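Local coordinates for protein methylmalonyl-CoA epimerase, mitochondrial (Homo sapiens, PDB 3RMU) that catalyses the interconversion of (R)- and (S)-methylmalonyl-CoA in mitochondrial propionyl-CoA metabolism, with a cobalt ion bound in its metal site, at residues Arg5-Ala10 against Lys53-His58; Ala10-Asp15 against Ala67-Lys72; Ala29-Ala34 against Ser43-Asn48; His80-Val85 against Leu128-Gln133. One frame throughout, in Å; residues are numbered along the deposited sequence. Where two conformers were deposited one is given.

Interaction 1. Residues Arg5-Ala10 against Lys53-His58. With CO (cobalt (II) ion), chain E.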
loop_
_atom_site.group_PDB
_atom_site.type_symbol
_atom_site.label_atom_id
_atom_site.label_comp_id
_atom_site.label_asym_id
_atom_site.label_seq_id
_atom_site.Cartn_x
_atom_site.Cartn_y
_atom_site.Cartn_z
ATOM N N ARG A 5 -1.409 -13.043 5.624
ATOM C CA ARG A 5 -1.686 -11.654 5.962
ATOM C C ARG A 5 -0.829 -10.675 5.180
ATOM O O ARG A 5 0.198 -11.029 4.659
ATOM C CB ARG A 5 -1.486 -11.383 7.489
ATOM C CG ARG A 5 -0.057 -11.591 8.045
ATOM C CD ARG A 5 0.077 -11.184 9.546
ATOM N NE ARG A 5 -0.871 -11.909 10.404
ATOM C CZ ARG A 5 -0.662 -13.118 10.938
ATOM N NH1 ARG A 5 0.484 -13.772 10.728
ATOM N NH2 ARG A 5 -1.601 -13.682 11.705
ATOM N N LEU A 6 -1.219 -9.419 5.205
ATOM C CA LEU A 6 -0.352 -8.357 4.731
ATOM C C LEU A 6 0.648 -8.065 5.831
ATOM O O LEU A 6 0.293 -7.593 6.891
ATOM C CB LEU A 6 -1.140 -7.101 4.362
ATOM C CG LEU A 6 -0.271 -5.949 3.836
ATOM C CD1 LEU A 6 -0.110 -6.194 2.391
ATOM C CD2 LEU A 6 -0.948 -4.612 4.118
ATOM N N ASN A 7 1.904 -8.382 5.572
ATOM C CA ASN A 7 3.012 -8.114 6.473
ATOM C C ASN A 7 3.375 -6.610 6.497
ATOM O O ASN A 7 3.475 -6.026 7.549
ATOM C CB ASN A 7 4.189 -9.001 6.092
ATOM C CG ASN A 7 5.368 -8.803 6.974
ATOM O OD1 ASN A 7 6.095 -7.813 6.872
ATOM N ND2 ASN A 7 5.581 -9.765 7.869
ATOM N N HIS A 8 3.528 -5.974 5.345
ATOM C CA HIS A 8 3.798 -4.542 5.309
ATOM C C HIS A 8 3.387 -3.918 3.999
ATOM O O HIS A 8 3.239 -4.632 2.984
ATOM C CB HIS A 8 5.301 -4.218 5.592
ATOM C CG HIS A 8 6.313 -4.868 4.677
ATOM N ND1 HIS A 8 6.920 -6.065 4.977
ATOM C CD2 HIS A 8 6.962 -4.394 3.567
ATOM C CE1 HIS A 8 7.822 -6.350 4.044
ATOM N NE2 HIS A 8 7.851 -5.358 3.163
ATOM N N VAL A 9 3.188 -2.603 4.047
ATOM C CA VAL A 9 3.131 -1.774 2.852
ATOM C C VAL A 9 4.414 -0.995 2.910
ATOM O O VAL A 9 4.710 -0.411 3.946
ATOM C CB VAL A 9 1.917 -0.846 2.819
ATOM C CG1 VAL A 9 2.023 0.109 1.628
ATOM C CG2 VAL A 9 0.691 -1.642 2.672
ATOM N N ALA A 10 5.203 -0.995 1.836
ATOM C CA ALA A 10 6.510 -0.298 1.808
ATOM C C ALA A 10 6.319 1.034 1.067
ATOM O O ALA A 10 5.774 1.054 -0.027
ATOM C CB ALA A 10 7.574 -1.081 1.003
ATOM N N LYS A 53 2.203 -3.274 9.374
ATOM C CA LYS A 53 3.139 -2.174 9.408
ATOM C C LYS A 53 3.348 -1.518 8.081
ATOM O O LYS A 53 3.161 -2.133 7.034
ATOM C CB LYS A 53 4.509 -2.700 9.828
ATOM C CG LYS A 53 4.461 -3.310 11.130
ATOM C CD LYS A 53 5.757 -3.754 11.659
ATOM C CE LYS A 53 5.697 -3.722 13.150
ATOM N NZ LYS A 53 6.000 -5.063 13.640
ATOM N N MET A 54 3.737 -0.250 8.157
ATOM C CA MET A 54 4.247 0.470 7.019
ATOM C C MET A 54 5.754 0.464 7.189
ATOM O O MET A 54 6.255 0.704 8.283
ATOM C CB MET A 54 3.744 1.917 6.979
ATOM C CG MET A 54 2.248 2.104 6.978
ATOM S SD MET A 54 1.762 3.851 7.080
ATOM C CE MET A 54 2.432 4.525 5.563
ATOM N N GLU A 55 6.484 0.187 6.121
ATOM C CA GLU A 55 7.953 0.240 6.175
ATOM C C GLU A 55 8.292 1.448 5.344
ATOM O O GLU A 55 8.065 1.458 4.125
ATOM C CB GLU A 55 8.619 -0.997 5.615
ATOM C CG GLU A 55 8.300 -2.269 6.478
ATOM C CD GLU A 55 9.183 -3.479 6.193
ATOM O OE1 GLU A 55 10.095 -3.380 5.333
ATOM O OE2 GLU A 55 8.937 -4.524 6.869
ATOM N N LEU A 56 8.785 2.494 6.011
ATOM C CA LEU A 56 9.264 3.679 5.308
ATOM C C LEU A 56 10.740 3.459 4.937
ATOM O O LEU A 56 11.577 3.165 5.792
ATOM C CB LEU A 56 9.115 4.931 6.201
ATOM C CG LEU A 56 7.769 5.222 6.868
ATOM C CD1 LEU A 56 7.876 6.433 7.829
ATOM C CD2 LEU A 56 6.713 5.460 5.815
ATOM N N LEU A 57 11.083 3.653 3.662
ATOM C CA LEU A 57 12.363 3.187 3.144
ATOM C C LEU A 57 13.074 4.356 2.511
ATOM O O LEU A 57 12.431 5.146 1.831
ATOM C CB LEU A 57 12.147 2.141 2.048
ATOM C CG LEU A 57 11.455 0.839 2.489
ATOM C CD1 LEU A 57 11.280 -0.098 1.266
ATOM C CD2 LEU A 57 12.257 0.179 3.586
ATOM N N HIS A 58 14.379 4.428 2.745
ATOM C CA HIS A 58 15.251 5.400 2.070
ATOM C C HIS A 58 16.560 4.724 1.669
ATOM O O HIS A 58 17.064 3.880 2.411
ATOM C CB HIS A 58 15.517 6.601 2.981
ATOM C CG HIS A 58 16.245 7.708 2.295
ATOM N ND1 HIS A 58 15.616 8.594 1.445
ATOM C CD2 HIS A 58 17.553 8.046 2.296
ATOM C CE1 HIS A 58 16.508 9.443 0.967
ATOM N NE2 HIS A 58 17.689 9.139 1.477
HETATM CO CO CO E . 9.319 -5.356 1.794
HETATM O O HOH W 1 7.079 -5.290 8.571
HETATM O O HOH W 2 10.960 -6.048 3.344
HETATM O O HOH W 3 10.185 -3.377 2.678
HETATM O O HOH W 4 11.562 -5.570 1.222
#
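The carboxylate of Glu55 lies flat over one face of the His8 imidazole, the two planes only 13° apart, with OE2 offset toward the rim of the ring and 3.2 Å from ND1. That short approach is stacking and not a hydrogen bond, because the N-H of His8 ND1 runs in the ring plane to Asn7 OD1 at 2.7 Å. The imidazole is thus fixed in rotation from its edge and covered on one face by Glu55, which leaves NE2 pointed at the cobalt ion, 2.0 Å away. With chi1 at 57°, CG of His8 sits between the backbone N and the carbonyl carbon, lifting the ring off the strand to the metal. The backbones are tightly joined as parallel neighbours in the curved sheet of the vicinal oxygen chelate (VOC) fold: Val9 N donates to Lys53 O at 3.0 Å and Glu55 N to Val9 O at 2.9 Å. A classic beta bulge sets Asn7 and His8 together opposite Cys82 of strand 77-85. On the same face as His8, Ala10 CB meets CD1 of Leu57 at 3.8 Å. The side of the carboxylate and Asn7 OD1 is wetter. One water donates to both Asn7 OD1 and Glu55 OE2, another, bound to cobalt, donates to Glu55 OE1 at 2.7 Å, and His112 is a further partner of OE2. Past CB the Lys53 chain leads away from strand 5-10.

Interaction 2. Residues Ala10-Asp15 against Ala67-Lys72; sequences AIAVPD and AGFLQK
Ala12 puts its methyl group against two side chains of the helix at once, with CB 3.7 Å from Phe69 CD2 and 4.2 Å from Leu70 CG. It is a small bump entering the hollow between a flat aromatic ring and a branched chain. The methyl comes to the ring obliquely, touching its CD2-CE2 side; CE2 of Phe69 is 3.9 Å from the same CB. The phenylalanine reaches this place because its CG lies anti to the backbone N (chi1 -174°), which carries the ring off the helix toward the end of the strand. Leu70 is the larger bump. Its two methyls lie side by side against one side of the Val13-Pro14 peptide, where strand has given way to loop: CD1 rests 3.8 Å from Val13 O, while CD2 lies 3.9 Å from Pro14 N and 4.3 Å from Pro14 CD. The proline ring thus borders the leucine through its CD. Val13 turns its own side chain away from the helix and meets it through its backbone. No hydrogen bond crosses the contact, so complementary shape does the joining, and Pro14 lies at its solvent side. Around this patch, the Phe69 ring also meets His79 edge-to-face, Leu70 touches Pro59, and His58 binds Val13 O. The contact sets the short helix 67-72, in the connection between strands 53-59 and 77-85, on the strand-to-helix turn that leads from the first strand of the VOC fold into helix 16-26.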
loop_
_atom_site.group_PDB
_atom_site.type_symbol
_atom_site.label_atom_id
_atom_site.label_comp_id
_atom_site.label_asym_id
_atom_site.label_seq_id
_atom_site.Cartn_x
_atom_site.Cartn_y
_atom_site.Cartn_z
ATOM N N ALA A 10 5.203 -0.995 1.836
ATOM C CA ALA A 10 6.510 -0.298 1.808
ATOM C C ALA A 10 6.319 1.034 1.067
ATOM O O ALA A 10 5.774 1.054 -0.027
ATOM C CB ALA A 10 7.574 -1.081 1.003
ATOM N N ILE A 11 6.777 2.104 1.688
ATOM C CA ILE A 11 6.736 3.465 1.103
ATOM C C ILE A 11 8.154 3.971 0.987
ATOM O O ILE A 11 8.877 3.988 1.985
ATOM C CB ILE A 11 5.933 4.478 2.007
ATOM C CG1 ILE A 11 4.570 3.945 2.438
ATOM C CG2 ILE A 11 5.838 5.881 1.308
ATOM C CD1 ILE A 11 3.646 3.533 1.389
ATOM N N ALA A 12 8.571 4.370 -0.229
ATOM C CA ALA A 12 9.833 5.018 -0.442
ATOM C C ALA A 12 9.679 6.511 -0.156
ATOM O O ALA A 12 8.710 7.144 -0.580
ATOM C CB ALA A 12 10.302 4.798 -1.875
ATOM N N VAL A 13 10.585 7.055 0.642
ATOM C CA VAL A 13 10.523 8.478 0.997
ATOM C C VAL A 13 11.851 9.110 0.746
ATOM O O VAL A 13 12.899 8.476 0.938
ATOM C CB VAL A 13 10.093 8.675 2.453
ATOM C CG1 VAL A 13 8.671 8.100 2.660
ATOM C CG2 VAL A 13 11.081 8.074 3.435
ATOM N N PRO A 14 11.842 10.385 0.320
ATOM C CA PRO A 14 13.098 11.077 0.032
ATOM C C PRO A 14 13.769 11.563 1.306
ATOM O O PRO A 14 14.929 11.914 1.289
ATOM C CB PRO A 14 12.649 12.247 -0.824
ATOM C CG PRO A 14 11.241 12.507 -0.373
ATOM C CD PRO A 14 10.662 11.178 -0.064
ATOM N N ASP A 15 13.052 11.555 2.426
ATOM C CA ASP A 15 13.656 11.999 3.667
ATOM C C ASP A 15 13.116 11.144 4.774
ATOM O O ASP A 15 11.992 11.335 5.211
ATOM C CB ASP A 15 13.353 13.492 3.912
ATOM C CG ASP A 15 14.131 14.066 5.081
ATOM O OD1 ASP A 15 14.175 13.438 6.154
ATOM O OD2 ASP A 15 14.707 15.161 4.928
ATOM N N ALA A 67 16.607 3.454 -5.287
ATOM C CA ALA A 67 17.159 4.740 -5.755
ATOM C C ALA A 67 16.490 5.178 -7.060
ATOM O O ALA A 67 16.192 6.356 -7.252
ATOM C CB ALA A 67 18.667 4.661 -5.909
ATOM N N GLY A 68 16.224 4.220 -7.941
ATOM C CA GLY A 68 15.604 4.527 -9.243
ATOM C C GLY A 68 14.149 4.950 -9.106
ATOM O O GLY A 68 13.679 5.840 -9.808
ATOM N N PHE A 69 13.438 4.320 -8.175
ATOM C CA PHE A 69 12.067 4.722 -7.873
ATOM C C PHE A 69 12.003 6.190 -7.396
ATOM O O PHE A 69 11.085 6.921 -7.752
ATOM C CB PHE A 69 11.481 3.777 -6.837
ATOM C CG PHE A 69 10.032 4.003 -6.557
ATOM C CD1 PHE A 69 9.055 3.418 -7.349
ATOM C CD2 PHE A 69 9.641 4.796 -5.508
ATOM C CE1 PHE A 69 7.711 3.611 -7.079
ATOM C CE2 PHE A 69 8.287 4.992 -5.228
ATOM C CZ PHE A 69 7.330 4.394 -6.020
ATOM N N LEU A 70 13.005 6.621 -6.635
ATOM C CA LEU A 70 12.971 7.934 -5.991
ATOM C C LEU A 70 13.372 9.039 -6.936
ATOM O O LEU A 70 13.068 10.196 -6.689
ATOM C CB LEU A 70 13.856 7.959 -4.748
ATOM C CG LEU A 70 13.134 7.454 -3.495
ATOM C CD1 LEU A 70 14.123 7.144 -2.367
ATOM C CD2 LEU A 70 12.085 8.470 -3.033
ATOM N N GLN A 71 14.042 8.671 -8.023
ATOM C CA GLN A 71 14.257 9.575 -9.139
ATOM C C GLN A 71 12.963 9.820 -9.939
ATOM O O GLN A 71 12.709 10.952 -10.366
ATOM C CB GLN A 71 15.370 9.041 -10.047
ATOM C CG GLN A 71 16.748 9.042 -9.380
ATOM C CD GLN A 71 17.828 8.358 -10.213
ATOM O OE1 GLN A 71 17.737 8.285 -11.442
ATOM N NE2 GLN A 71 18.864 7.859 -9.541
ATOM N N LYS A 72 12.161 8.777 -10.155
ATOM C CA LYS A 72 10.860 8.926 -10.846
ATOM C C LYS A 72 9.802 9.624 -9.985
ATOM O O LYS A 72 8.995 10.391 -10.499
ATOM C CB LYS A 72 10.297 7.568 -11.326
ATOM C CG LYS A 72 10.264 7.408 -12.853
ATOM C CD LYS A 72 9.169 6.442 -13.307
ATOM C CE LYS A 72 9.279 6.147 -14.804
ATOM N NZ LYS A 72 8.411 5.010 -15.239
#

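Interaction 3. Residues Ala29-Ala34 against Ser43-Asn48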
loop_
_atom_site.group_PDB
_atom_site.type_symbol
_atom_site.label_atom_id
_atom_site.label_comp_id
_atom_site.label_asym_id
_atom_site.label_seq_id
_atom_site.Cartn_x
_atom_site.Cartn_y
_atom_site.Cartn_z
ATOM N N ALA A 29 1.123 8.032 15.228
ATOM C CA ALA A 29 1.493 6.613 15.055
ATOM C C ALA A 29 2.637 6.181 15.980
ATOM O O ALA A 29 3.468 7.000 16.449
ATOM C CB ALA A 29 1.887 6.328 13.603
ATOM N N GLN A 30 2.703 4.873 16.206
ATOM C CA GLN A 30 3.849 4.269 16.857
ATOM C C GLN A 30 4.891 4.044 15.792
ATOM O O GLN A 30 4.638 3.358 14.814
ATOM C CB GLN A 30 3.452 2.940 17.506
ATOM C CG GLN A 30 4.563 2.321 18.324
ATOM C CD GLN A 30 4.117 1.062 19.042
ATOM O OE1 GLN A 30 4.407 -0.048 18.601
ATOM N NE2 GLN A 30 3.411 1.232 20.165
ATOM N N VAL A 31 6.063 4.629 15.979
ATOM C CA VAL A 31 7.072 4.618 14.942
ATOM C C VAL A 31 8.425 4.208 15.562
ATOM O O VAL A 31 8.783 4.656 16.658
ATOM C CB VAL A 31 7.142 6.024 14.286
ATOM C CG1 VAL A 31 8.261 6.121 13.331
ATOM C CG2 VAL A 31 5.780 6.398 13.607
ATOM N N SER A 32 9.157 3.355 14.852
ATOM C CA SER A 32 10.476 2.894 15.281
ATOM C C SER A 32 11.531 3.952 15.013
ATOM O O SER A 32 11.339 4.853 14.215
ATOM C CB SER A 32 10.880 1.607 14.564
ATOM O OG SER A 32 11.295 1.843 13.206
ATOM N N GLU A 33 12.661 3.812 15.677
ATOM C CA GLU A 33 13.881 4.443 15.220
ATOM C C GLU A 33 14.262 3.926 13.816
ATOM O O GLU A 33 13.927 2.791 13.451
ATOM C CB GLU A 33 15.010 4.123 16.200
ATOM C CG GLU A 33 14.838 4.702 17.599
ATOM C CD GLU A 33 16.072 4.459 18.477
ATOM O OE1 GLU A 33 16.255 3.313 18.954
ATOM O OE2 GLU A 33 16.857 5.415 18.686
ATOM N N ALA A 34 14.925 4.771 13.026
ATOM C CA ALA A 34 15.527 4.345 11.761
ATOM C C ALA A 34 16.555 3.246 11.982
ATOM O O ALA A 34 17.424 3.362 12.855
ATOM C CB ALA A 34 16.163 5.502 11.055
ATOM N N SER A 43 17.591 2.070 4.386
ATOM C CA SER A 43 17.264 2.322 5.810
ATOM C C SER A 43 15.747 2.237 5.979
ATOM O O SER A 43 15.000 2.632 5.105
ATOM C CB SER A 43 17.772 3.706 6.257
ATOM O OG SER A 43 19.212 3.754 6.314
ATOM N N VAL A 44 15.270 1.713 7.112
ATOM C CA VAL A 44 13.819 1.530 7.295
ATOM C C VAL A 44 13.326 2.153 8.600
ATOM O O VAL A 44 14.014 2.055 9.641
ATOM C CB VAL A 44 13.424 0.021 7.274
ATOM C CG1 VAL A 44 14.229 -0.768 8.310
ATOM C CG2 VAL A 44 11.860 -0.170 7.468
ATOM N N VAL A 45 12.147 2.766 8.566
ATOM C CA VAL A 45 11.405 3.014 9.814
ATOM C C VAL A 45 10.099 2.216 9.692
ATOM O O VAL A 45 9.427 2.207 8.655
ATOM C CB VAL A 45 11.133 4.535 10.071
ATOM C CG1 VAL A 45 9.929 4.788 11.007
ATOM C CG2 VAL A 45 12.379 5.306 10.574
ATOM N N PHE A 46 9.758 1.530 10.776
ATOM C CA PHE A 46 8.539 0.749 10.885
ATOM C C PHE A 46 7.458 1.576 11.557
ATOM O O PHE A 46 7.683 2.111 12.640
ATOM C CB PHE A 46 8.814 -0.507 11.742
ATOM C CG PHE A 46 9.840 -1.399 11.165
ATOM C CD1 PHE A 46 9.501 -2.296 10.144
ATOM C CD2 PHE A 46 11.174 -1.320 11.576
ATOM C CE1 PHE A 46 10.484 -3.129 9.558
ATOM C CE2 PHE A 46 12.146 -2.132 10.997
ATOM C CZ PHE A 46 11.798 -3.039 9.970
ATOM N N VAL A 47 6.309 1.719 10.893
ATOM C CA VAL A 47 5.141 2.355 11.502
ATOM C C VAL A 47 4.187 1.234 11.884
ATOM O O VAL A 47 3.739 0.505 11.019
ATOM C CB VAL A 47 4.467 3.317 10.568
ATOM C CG1 VAL A 47 3.217 3.914 11.238
ATOM C CG2 VAL A 47 5.469 4.398 10.143
ATOM N N ASN A 48 3.958 1.054 13.177
ATOM C CA ASN A 48 3.176 -0.086 13.645
ATOM C C ASN A 48 1.722 0.339 13.797
ATOM O O ASN A 48 1.388 1.037 14.729
ATOM C CB ASN A 48 3.727 -0.626 14.944
ATOM C CG ASN A 48 2.894 -1.812 15.514
ATOM O OD1 ASN A 48 2.030 -2.367 14.839
ATOM N ND2 ASN A 48 3.178 -2.190 16.755
HETATM O O HOH W 5 0.373 3.513 15.223
#
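Ser32 OG has two hydrogen bonds, one across to the partner strand and one within its own segment: it accepts the N-H of Phe46 at 2.9 Å, with an N-H...O angle of 168°, and donates to Glu33 O at 2.8 Å from above that carbonyl's plane. Its chi1 of 76° places OG between the backbone N and carbonyl carbon of Ser32, where it can face Phe46 N. A side-chain oxygen so takes the part a backbone carbonyl would play in a regular ladder. The same OG lies near the plane of the Phe46 ring at its edge, 3.6 Å from CD2, while CG2 of Val44 sits over the centre of one ring face. The backbone answers in the other direction, as Ser32 N donates to Phe46 O. Farther along, Gln30 O takes the N-H of Asn48, and their side chains run side by side, with Asn48 ND2 giving a hydrogen bond to Gln30 OE1 at 3.1 Å. That donor stands above the amide carbonyl plane, and the two amides are turned 67° to each other. Asn48 OD1 is held separately by Gly50 N, and a water bridges Gln30 N and Asn48 O. On the opposite face, Val31 CG2 and Val47 CG2 lie 4.0 Å apart, with Ala29 CB against Val47 CG1 at 3.6 Å. Tyr23 and Lys24 of helix 16-26 touch Val31 here, and Ala20 touches Val45. The whole is an antiparallel beta hairpin whose interrupted first strand, 30-37, is outermost on this side of the VOC sheet within this chain.

Interaction 4. Residues His80-Val85 against Leu128-Gln133; sequences HICIEV and LVELEQ. With CO (cobalt (II) ion), chain E.
His80 and Glu130 converge on the cobalt ion with imidazole and carboxylate planes 67° apart, so each brings one atom to the metal from a different direction. Their parallel strands belong to the VOC fold, whose curved sheet cups the metal. His80 NE2 binds cobalt at 2.0 Å and Glu130 OE1 at 1.9 Å; the metal draws these two atoms to within 2.6 Å, with no hydrogen bond between them. The glutamate can reach because its chain is fully extended, CG anti to the backbone N with chi1 171°. Its other oxygen, OE2, receives weak bonds from two cobalt-bound waters. Cys82 fills in beside the carboxylate stalk, with SG against Glu130 CG and Glu132 CB. The reverse face is hydrophobic: Ile81 CG1 crosses Val129 CG2 obliquely at 3.9 Å, and Val85 meets Leu131 at about a right angle; Met54 and Tyr23 of the second subunit lie against Ile81 and Val129. Toward the C-terminal ends of the strands, Glu132 is hydrogen-bonded to His112 and Glu84 to Asn7. Five backbone bonds knit the strands, the straightest from Glu130 N to Ile81 O, 2.8 Å long with an N-H...O angle of 178°.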
loop_
_atom_site.group_PDB
_atom_site.type_symbol
_atom_site.label_atom_id
_atom_site.label_comp_id
_atom_site.label_asym_id
_atom_site.label_seq_id
_atom_site.Cartn_x
_atom_site.Cartn_y
_atom_site.Cartn_z
ATOM N N HIS A 80 5.946 -1.219 -2.583
ATOM C CA HIS A 80 5.486 -2.619 -2.712
ATOM C C HIS A 80 4.533 -2.985 -1.586
ATOM O O HIS A 80 4.459 -2.274 -0.591
ATOM C CB HIS A 80 6.644 -3.656 -2.812
ATOM C CG HIS A 80 7.532 -3.799 -1.599
ATOM N ND1 HIS A 80 8.693 -3.073 -1.443
ATOM C CD2 HIS A 80 7.476 -4.645 -0.529
ATOM C CE1 HIS A 80 9.294 -3.444 -0.325
ATOM N NE2 HIS A 80 8.587 -4.399 0.253
ATOM N N ILE A 81 3.841 -4.102 -1.742
ATOM C CA ILE A 81 3.122 -4.727 -0.621
ATOM C C ILE A 81 3.765 -6.068 -0.346
ATOM O O ILE A 81 4.247 -6.739 -1.269
ATOM C CB ILE A 81 1.636 -4.869 -0.928
ATOM C CG1 ILE A 81 1.386 -5.641 -2.247
ATOM C CG2 ILE A 81 0.981 -3.457 -1.025
ATOM C CD1 ILE A 81 -0.112 -5.987 -2.501
ATOM N N CYS A 82 3.773 -6.492 0.909
ATOM C CA CYS A 82 4.349 -7.748 1.230
ATOM C C CYS A 82 3.296 -8.633 1.862
ATOM O O CYS A 82 2.709 -8.278 2.882
ATOM C CB CYS A 82 5.545 -7.605 2.157
ATOM S SG CYS A 82 6.185 -9.186 2.746
ATOM N N ILE A 83 3.053 -9.769 1.224
ATOM C CA ILE A 83 2.072 -10.735 1.711
ATOM C C ILE A 83 2.755 -12.044 2.145
ATOM O O ILE A 83 3.666 -12.576 1.479
ATOM C CB ILE A 83 0.958 -11.006 0.644
ATOM C CG1 ILE A 83 0.362 -9.709 0.107
ATOM C CG2 ILE A 83 -0.188 -11.920 1.211
ATOM C CD1 ILE A 83 -0.664 -9.925 -1.016
ATOM N N GLU A 84 2.306 -12.581 3.270
ATOM C CA GLU A 84 2.886 -13.800 3.787
ATOM C C GLU A 84 2.364 -15.032 3.068
ATOM O O GLU A 84 1.238 -15.061 2.576
ATOM C CB GLU A 84 2.658 -13.921 5.291
ATOM C CG GLU A 84 3.395 -12.810 6.022
ATOM C CD GLU A 84 3.227 -12.840 7.507
ATOM O OE1 GLU A 84 2.612 -13.790 8.033
ATOM O OE2 GLU A 84 3.708 -11.892 8.153
ATOM N N VAL A 85 3.205 -16.049 3.002
ATOM C CA VAL A 85 2.799 -17.331 2.465
ATOM C C VAL A 85 3.320 -18.404 3.408
ATOM O O VAL A 85 4.302 -18.186 4.114
ATOM C CB VAL A 85 3.329 -17.591 1.016
ATOM C CG1 VAL A 85 2.756 -16.568 0.026
ATOM C CG2 VAL A 85 4.865 -17.610 0.972
ATOM N N LEU A 128 3.884 -3.983 -7.327
ATOM C CA LEU A 128 4.988 -4.892 -6.951
ATOM C C LEU A 128 4.644 -5.638 -5.684
ATOM O O LEU A 128 4.413 -5.028 -4.638
ATOM C CB LEU A 128 6.316 -4.148 -6.815
ATOM C CG LEU A 128 7.511 -4.948 -6.283
ATOM C CD1 LEU A 128 7.962 -6.028 -7.272
ATOM C CD2 LEU A 128 8.693 -4.012 -6.015
ATOM N N VAL A 129 4.615 -6.956 -5.778
ATOM C CA VAL A 129 4.224 -7.804 -4.661
ATOM C C VAL A 129 5.413 -8.637 -4.188
ATOM O O VAL A 129 6.049 -9.332 -4.975
ATOM C CB VAL A 129 3.057 -8.715 -5.001
ATOM C CG1 VAL A 129 2.741 -9.640 -3.803
ATOM C CG2 VAL A 129 1.799 -7.894 -5.443
ATOM N N GLU A 130 5.710 -8.535 -2.891
ATOM C CA GLU A 130 6.769 -9.350 -2.238
ATOM C C GLU A 130 6.005 -10.430 -1.491
ATOM O O GLU A 130 5.001 -10.144 -0.836
ATOM C CB GLU A 130 7.506 -8.440 -1.256
ATOM C CG GLU A 130 8.505 -9.086 -0.314
ATOM C CD GLU A 130 9.190 -8.090 0.642
ATOM O OE1 GLU A 130 8.760 -6.905 0.934
ATOM O OE2 GLU A 130 10.277 -8.540 1.106
ATOM N N LEU A 131 6.399 -11.670 -1.673
ATOM C CA LEU A 131 5.850 -12.807 -0.923
ATOM C C LEU A 131 6.916 -13.274 0.047
ATOM O O LEU A 131 8.075 -13.444 -0.320
ATOM C CB LEU A 131 5.453 -13.961 -1.830
ATOM C CG LEU A 131 4.310 -13.669 -2.822
ATOM C CD1 LEU A 131 4.056 -14.871 -3.739
ATOM C CD2 LEU A 131 3.039 -13.255 -2.054
ATOM N N GLU A 132 6.510 -13.488 1.294
ATOM C CA GLU A 132 7.471 -13.786 2.343
ATOM C C GLU A 132 6.989 -14.930 3.163
ATOM O O GLU A 132 5.821 -15.028 3.514
ATOM C CB GLU A 132 7.724 -12.536 3.218
ATOM C CG GLU A 132 8.658 -12.820 4.408
ATOM C CD GLU A 132 9.055 -11.566 5.193
ATOM O OE1 GLU A 132 10.052 -10.896 4.845
ATOM O OE2 GLU A 132 8.373 -11.251 6.170
ATOM N N GLN A 133 7.910 -15.827 3.460
ATOM C CA GLN A 133 7.620 -16.991 4.237
ATOM C C GLN A 133 7.055 -16.602 5.604
ATOM O O GLN A 133 7.694 -15.846 6.330
ATOM C CB GLN A 133 8.939 -17.770 4.404
ATOM C CG GLN A 133 8.859 -18.945 5.313
ATOM C CD GLN A 133 8.098 -20.073 4.714
ATOM O OE1 GLN A 133 8.615 -20.811 3.868
ATOM N NE2 GLN A 133 6.869 -20.248 5.166
HETATM CO CO CO E . 9.319 -5.356 1.794
HETATM O O HOH W 4 11.562 -5.570 1.222
HETATM O O HOH W 2 10.960 -6.048 3.344
HETATM O O HOH W 3 10.185 -3.377 2.678
#

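Interactions 1 and 4 share the cobalt ion: His8 comes from the first, His80 and Glu130 from the second, and three waters complete the coordination. Their centres are about 10 Å apart, and the strands carrying His8 and His80 are neighbours, joined by Asn7 N to Cys82 O and by Cys82 N to His8 O, both 2.8 Å. Interaction 3 extends the sheet outward from interaction 1 through Leu56 N to Val45 O at 2.7 Å; Phe46 also packs on Glu55. Interaction 2 continues strand 3-12 past Ala10, which it shares with interaction 1; the nearest side-chain atom of Ala12 is about 11 Å from the cobalt. Interactions 3 and 4 do not touch.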